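Local coordinates for Apc35852 (Geobacillus stearothermophilus, PDB 1U9C), which is of unknown function but belongs to the DJ-1/PfpI family, whose relatives include chaperones and cysteine proteases, at residues K6-I18 / F90-D104. Numbering follows the deposited sequence.
Sequences KRVLMVVTNHTTI and FDAIFLPGGHGTMFD
Leu9 pairs with Ile93, and Met10 with Phe94, where strands 7-12 and 92-95 run parallel in the central sheet. Leu9 N gives its hydrogen to Ala92 O (2.9 Å), Leu9 O receives Phe94 N, and Val11 N reaches Phe94 O; Pro96, which has no N-H, then ends the pattern, and Val11 O, packed against Pro96 CD, is left buried without a hydrogen-bond partner. Leu9 CD2 lies alongside Ile93 CD1 on the face covered by helix 109-120, while Met10 CE touches Phe94 CD2 on the face packed by helix 28-40.

At the strand entrance the Phe90 ring is sandwiched: Leu9 CB sits over one face, the Arg7 guanidinium over the other, an off-centre cation-pi contact with CZ 4.1 Å from the ring centroid and the planes 31° apart. A salt bridge from NE to Asp44 and a bond from NH1 to Gly89 O hold the guanidinium there. Asp91 OD2 takes Arg7 N (2.9 Å) on its anti lone pair; a water bridges OD1 to Lys6 NZ, their direct salt bridge being long, and NZ also bonds Arg223 O.

Beyond the strands, Asp104 grips the chain with both oxygens. OD1 accepts Thr13 OG1 at 2.6 Å, well out of the carboxylate plane; OD2 accepts Asn14 N at 2.9 Å, nearly straight, on its syn lone pair. With chi1 at -173°, Thr13 OG1 is swung away from its own backbone N toward Asp104, and it still accepts from His15 N in an ST turn. Phe103 CB stands over the centre of the His15 ring, whose NE2 is held in plane by Thr17 O.

A water joins Thr13 N to Pro96 O and Gly97 O. Gly98 N bonds the sulfinic form of the cysteine at position 129; the water and Asp104 thus fix residues 13-15, just past strand 7-12, against helix 101-104 and the loop that carries this N-H.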
loop_
_atom_site.group_PDB
_atom_site.type_symbol
_atom_site.label_atom_id
_atom_site.label_comp_id
_atom_site.label_asym_id
_atom_site.label_seq_id
_atom_site.Cartn_x
_atom_site.Cartn_y
_atom_site.Cartn_z
ATOM N N LYS A 6 -12.939 -14.510 3.876
ATOM C CA LYS A 6 -12.612 -13.291 3.136
ATOM C C LYS A 6 -11.262 -13.461 2.445
ATOM O O LYS A 6 -10.370 -14.196 2.902
ATOM C CB LYS A 6 -12.567 -12.144 4.134
ATOM C CG LYS A 6 -13.894 -11.817 4.828
ATOM C CD LYS A 6 -14.910 -11.235 3.851
ATOM C CE LYS A 6 -16.256 -10.879 4.522
ATOM N NZ LYS A 6 -17.286 -10.558 3.552
ATOM N N ARG A 7 -11.115 -12.727 1.365
ATOM C CA ARG A 7 -9.953 -12.796 0.493
ATOM C C ARG A 7 -9.356 -11.417 0.379
ATOM O O ARG A 7 -10.028 -10.426 0.127
ATOM C CB ARG A 7 -10.307 -13.300 -0.893
ATOM C CG ARG A 7 -10.973 -14.685 -0.998
ATOM C CD ARG A 7 -11.110 -15.197 -2.413
ATOM N NE ARG A 7 -9.809 -15.452 -3.051
ATOM C CZ ARG A 7 -9.453 -15.154 -4.316
ATOM N NH1 ARG A 7 -10.242 -14.519 -5.178
ATOM N NH2 ARG A 7 -8.228 -15.488 -4.715
ATOM N N VAL A 8 -8.054 -11.344 0.555
ATOM C CA VAL A 8 -7.279 -10.097 0.521
ATOM C C VAL A 8 -6.229 -10.186 -0.582
ATOM O O VAL A 8 -5.463 -11.140 -0.639
ATOM C CB VAL A 8 -6.605 -9.752 1.870
ATOM C CG1 VAL A 8 -5.848 -8.481 1.792
ATOM C CG2 VAL A 8 -7.638 -9.692 2.972
ATOM N N LEU A 9 -6.189 -9.165 -1.425
ATOM C CA LEU A 9 -5.154 -9.026 -2.455
ATOM C C LEU A 9 -4.092 -8.061 -1.926
ATOM O O LEU A 9 -4.414 -6.925 -1.588
ATOM C CB LEU A 9 -5.760 -8.451 -3.735
ATOM C CG LEU A 9 -4.775 -8.140 -4.857
ATOM C CD1 LEU A 9 -4.113 -9.396 -5.379
ATOM C CD2 LEU A 9 -5.497 -7.377 -5.960
ATOM N N MET A 10 -2.839 -8.494 -1.850
ATOM C CA MET A 10 -1.739 -7.590 -1.478
ATOM C C MET A 10 -0.874 -7.296 -2.673
ATOM O O MET A 10 -0.590 -8.262 -3.412
ATOM C CB MET A 10 -0.902 -8.208 -0.364
ATOM C CG MET A 10 -1.734 -8.475 0.906
ATOM S SD MET A 10 -0.757 -9.020 2.336
ATOM C CE MET A 10 -0.007 -7.479 2.834
ATOM N N VAL A 11 -0.541 -6.033 -2.917
ATOM C CA VAL A 11 0.246 -5.693 -4.105
ATOM C C VAL A 11 1.437 -4.879 -3.668
ATOM O O VAL A 11 1.315 -3.860 -3.005
ATOM C CB VAL A 11 -0.590 -4.905 -5.127
ATOM C CG1 VAL A 11 0.223 -4.707 -6.403
ATOM C CG2 VAL A 11 -1.894 -5.591 -5.471
ATOM N N VAL A 12 2.634 -5.344 -4.058
ATOM C CA VAL A 12 3.879 -4.687 -3.719
ATOM C C VAL A 12 4.687 -4.289 -4.973
ATOM O O VAL A 12 4.514 -4.772 -6.076
ATOM C CB VAL A 12 4.745 -5.568 -2.777
ATOM C CG1 VAL A 12 3.974 -5.870 -1.520
ATOM C CG2 VAL A 12 5.207 -6.871 -3.475
ATOM N N THR A 13 5.617 -3.352 -4.715
ATOM C CA THR A 13 6.551 -2.831 -5.741
ATOM C C THR A 13 7.603 -3.852 -6.120
ATOM O O THR A 13 7.913 -4.798 -5.392
ATOM C CB THR A 13 7.212 -1.557 -5.174
ATOM O OG1 THR A 13 8.016 -0.904 -6.185
ATOM C CG2 THR A 13 8.162 -1.839 -4.035
ATOM N N ASN A 14 8.161 -3.659 -7.315
ATOM C CA ASN A 14 9.351 -4.335 -7.758
ATOM C C ASN A 14 10.476 -3.349 -8.122
ATOM O O ASN A 14 11.484 -3.778 -8.681
ATOM C CB ASN A 14 9.112 -5.210 -8.983
ATOM C CG ASN A 14 8.001 -6.199 -8.786
ATOM O OD1 ASN A 14 6.856 -5.855 -8.961
ATOM N ND2 ASN A 14 8.331 -7.459 -8.415
ATOM N N HIS A 15 10.328 -2.083 -7.756
ATOM C CA HIS A 15 11.245 -1.064 -8.210
ATOM C C HIS A 15 12.406 -0.848 -7.302
ATOM O O HIS A 15 12.212 -0.674 -6.090
ATOM C CB HIS A 15 10.523 0.257 -8.379
ATOM C CG HIS A 15 11.308 1.246 -9.147
ATOM N ND1 HIS A 15 11.273 1.291 -10.513
ATOM C CD2 HIS A 15 12.233 2.153 -8.755
ATOM C CE1 HIS A 15 12.147 2.197 -10.942
ATOM N NE2 HIS A 15 12.729 2.757 -9.890
ATOM N N THR A 16 13.598 -0.764 -7.850
ATOM C CA THR A 16 14.752 -0.495 -7.015
ATOM C C THR A 16 15.510 0.799 -7.330
ATOM O O THR A 16 16.212 1.331 -6.482
ATOM C CB THR A 16 15.604 -1.728 -7.376
ATOM O OG1 THR A 16 15.117 -2.901 -6.693
ATOM C CG2 THR A 16 17.087 -1.533 -7.161
ATOM N N THR A 17 15.424 1.342 -8.533
ATOM C CA THR A 17 16.357 2.418 -8.986
ATOM C C THR A 17 15.917 3.842 -8.647
ATOM O O THR A 17 14.793 4.257 -8.918
ATOM C CB THR A 17 16.585 2.330 -10.469
ATOM O OG1 THR A 17 15.322 2.353 -11.144
ATOM C CG2 THR A 17 17.240 1.006 -10.816
ATOM N N ILE A 18 16.779 4.587 -7.982
ATOM C CA ILE A 18 16.568 6.048 -7.883
ATOM C C ILE A 18 17.776 6.731 -8.477
ATOM O O ILE A 18 17.642 7.448 -9.474
ATOM C CB ILE A 18 16.342 6.464 -6.438
ATOM C CG1 ILE A 18 15.337 5.541 -5.780
ATOM C CG2 ILE A 18 15.975 7.932 -6.373
ATOM C CD1 ILE A 18 14.940 5.873 -4.296
ATOM N N PHE A 90 -11.912 -10.411 -4.634
ATOM C CA PHE A 90 -11.293 -10.042 -3.363
ATOM C C PHE A 90 -12.140 -9.053 -2.605
ATOM O O PHE A 90 -12.677 -8.137 -3.194
ATOM C CB PHE A 90 -9.930 -9.431 -3.612
ATOM C CG PHE A 90 -8.973 -10.387 -4.205
ATOM C CD1 PHE A 90 -8.318 -11.310 -3.431
ATOM C CD2 PHE A 90 -8.752 -10.388 -5.588
ATOM C CE1 PHE A 90 -7.502 -12.256 -3.996
ATOM C CE2 PHE A 90 -7.903 -11.314 -6.164
ATOM C CZ PHE A 90 -7.272 -12.242 -5.361
ATOM N N ASP A 91 -12.173 -9.174 -1.290
ATOM C CA ASP A 91 -12.902 -8.290 -0.394
ATOM C C ASP A 91 -12.140 -7.036 -0.060
ATOM O O ASP A 91 -12.707 -6.028 0.289
ATOM C CB ASP A 91 -13.245 -9.060 0.850
ATOM C CG ASP A 91 -13.998 -10.284 0.525
ATOM O OD1 ASP A 91 -15.245 -10.180 0.321
ATOM O OD2 ASP A 91 -13.502 -11.430 0.457
ATOM N N ALA A 92 -10.806 -7.089 -0.159
ATOM C CA ALA A 92 -9.930 -5.967 0.186
ATOM C C ALA A 92 -8.659 -6.004 -0.671
ATOM O O ALA A 92 -8.188 -7.124 -1.003
ATOM C CB ALA A 92 -9.535 -5.926 1.668
ATOM N N ILE A 93 -8.083 -4.839 -0.921
ATOM C CA ILE A 93 -6.714 -4.749 -1.509
ATOM C C ILE A 93 -5.922 -3.952 -0.501
ATOM O O ILE A 93 -6.383 -2.975 0.111
ATOM C CB ILE A 93 -6.771 -4.082 -2.914
ATOM C CG1 ILE A 93 -5.372 -4.097 -3.531
ATOM C CG2 ILE A 93 -7.318 -2.680 -2.895
ATOM C CD1 ILE A 93 -5.411 -3.604 -5.004
ATOM N N PHE A 94 -4.645 -4.379 -0.350
ATOM C CA PHE A 94 -3.700 -3.761 0.567
ATOM C C PHE A 94 -2.395 -3.440 -0.155
ATOM O O PHE A 94 -1.800 -4.342 -0.720
ATOM C CB PHE A 94 -3.455 -4.736 1.732
ATOM C CG PHE A 94 -2.795 -4.096 2.924
ATOM C CD1 PHE A 94 -3.535 -3.696 4.022
ATOM C CD2 PHE A 94 -1.422 -3.812 2.938
ATOM C CE1 PHE A 94 -2.929 -3.076 5.093
ATOM C CE2 PHE A 94 -0.846 -3.184 4.018
ATOM C CZ PHE A 94 -1.630 -2.827 5.086
ATOM N N LEU A 95 -1.982 -2.189 -0.083
ATOM C CA LEU A 95 -0.754 -1.690 -0.735
ATOM C C LEU A 95 0.287 -1.287 0.260
ATOM O O LEU A 95 0.242 -0.187 0.803
ATOM C CB LEU A 95 -1.104 -0.463 -1.619
ATOM C CG LEU A 95 -2.155 -0.678 -2.695
ATOM C CD1 LEU A 95 -2.347 0.610 -3.501
ATOM C CD2 LEU A 95 -1.944 -1.801 -3.517
ATOM N N PRO A 96 1.241 -2.172 0.561
ATOM C CA PRO A 96 2.392 -1.758 1.323
ATOM C C PRO A 96 3.198 -0.727 0.541
ATOM O O PRO A 96 3.070 -0.539 -0.653
ATOM C CB PRO A 96 3.186 -3.062 1.442
ATOM C CG PRO A 96 2.177 -4.150 1.280
ATOM C CD PRO A 96 1.315 -3.580 0.190
ATOM N N GLY A 97 4.126 -0.104 1.274
ATOM C CA GLY A 97 5.016 0.943 0.734
ATOM C C GLY A 97 6.441 0.557 0.442
ATOM O O GLY A 97 6.738 -0.545 -0.030
ATOM N N GLY A 98 7.332 1.481 0.762
ATOM C CA GLY A 98 8.678 1.553 0.254
ATOM C C GLY A 98 8.715 2.625 -0.836
ATOM O O GLY A 98 7.792 2.739 -1.619
ATOM N N HIS A 99 9.875 3.268 -0.999
ATOM C CA HIS A 99 10.005 4.271 -2.065
ATOM C C HIS A 99 9.880 3.698 -3.457
ATOM O O HIS A 99 9.540 4.463 -4.335
ATOM C CB HIS A 99 11.332 5.052 -1.946
ATOM C CG HIS A 99 11.332 6.150 -0.924
ATOM N ND1 HIS A 99 11.956 6.008 0.285
ATOM C CD2 HIS A 99 10.844 7.415 -0.957
ATOM C CE1 HIS A 99 11.810 7.128 0.987
ATOM N NE2 HIS A 99 11.172 8.012 0.241
ATOM N N GLY A 100 10.090 2.386 -3.638
ATOM C CA GLY A 100 9.912 1.770 -4.957
ATOM C C GLY A 100 8.553 2.061 -5.516
ATOM O O GLY A 100 8.415 2.269 -6.714
ATOM N N THR A 101 7.513 2.088 -4.675
ATOM C CA THR A 101 6.182 2.317 -5.151
ATOM C C THR A 101 6.001 3.630 -5.899
ATOM O O THR A 101 5.149 3.735 -6.762
ATOM C CB THR A 101 5.123 2.268 -4.005
ATOM O OG1 THR A 101 5.410 3.329 -3.048
ATOM C CG2 THR A 101 5.114 0.965 -3.287
ATOM N N MET A 102 6.743 4.667 -5.513
ATOM C CA MET A 102 6.612 5.971 -6.132
ATOM C C MET A 102 6.962 5.902 -7.593
ATOM O O MET A 102 6.574 6.810 -8.366
ATOM C CB MET A 102 7.524 6.986 -5.425
ATOM C CG MET A 102 7.097 7.236 -3.953
ATOM S SD MET A 102 5.582 8.229 -3.889
ATOM C CE MET A 102 6.194 9.893 -4.321
ATOM N N PHE A 103 7.723 4.902 -7.992
ATOM C CA PHE A 103 8.166 4.741 -9.384
ATOM C C PHE A 103 7.415 3.703 -10.212
ATOM O O PHE A 103 7.476 3.755 -11.451
ATOM C CB PHE A 103 9.635 4.351 -9.400
ATOM C CG PHE A 103 10.511 5.366 -8.754
ATOM C CD1 PHE A 103 11.028 6.416 -9.486
ATOM C CD2 PHE A 103 10.773 5.301 -7.410
ATOM C CE1 PHE A 103 11.804 7.377 -8.906
ATOM C CE2 PHE A 103 11.558 6.234 -6.816
ATOM C CZ PHE A 103 12.058 7.308 -7.551
ATOM N N ASP A 104 6.787 2.721 -9.598
ATOM C CA ASP A 104 6.061 1.707 -10.381
ATOM C C ASP A 104 4.565 1.591 -10.022
ATOM O O ASP A 104 3.892 0.834 -10.721
ATOM C CB ASP A 104 6.728 0.303 -10.386
ATOM C CG ASP A 104 6.811 -0.396 -9.048
ATOM O OD1 ASP A 104 6.462 0.192 -8.010
ATOM O OD2 ASP A 104 7.174 -1.624 -9.062
HETATM O O HOH W 1 -16.586 -8.390 1.894
HETATM O O HOH W 2 5.147 -2.055 -1.959
#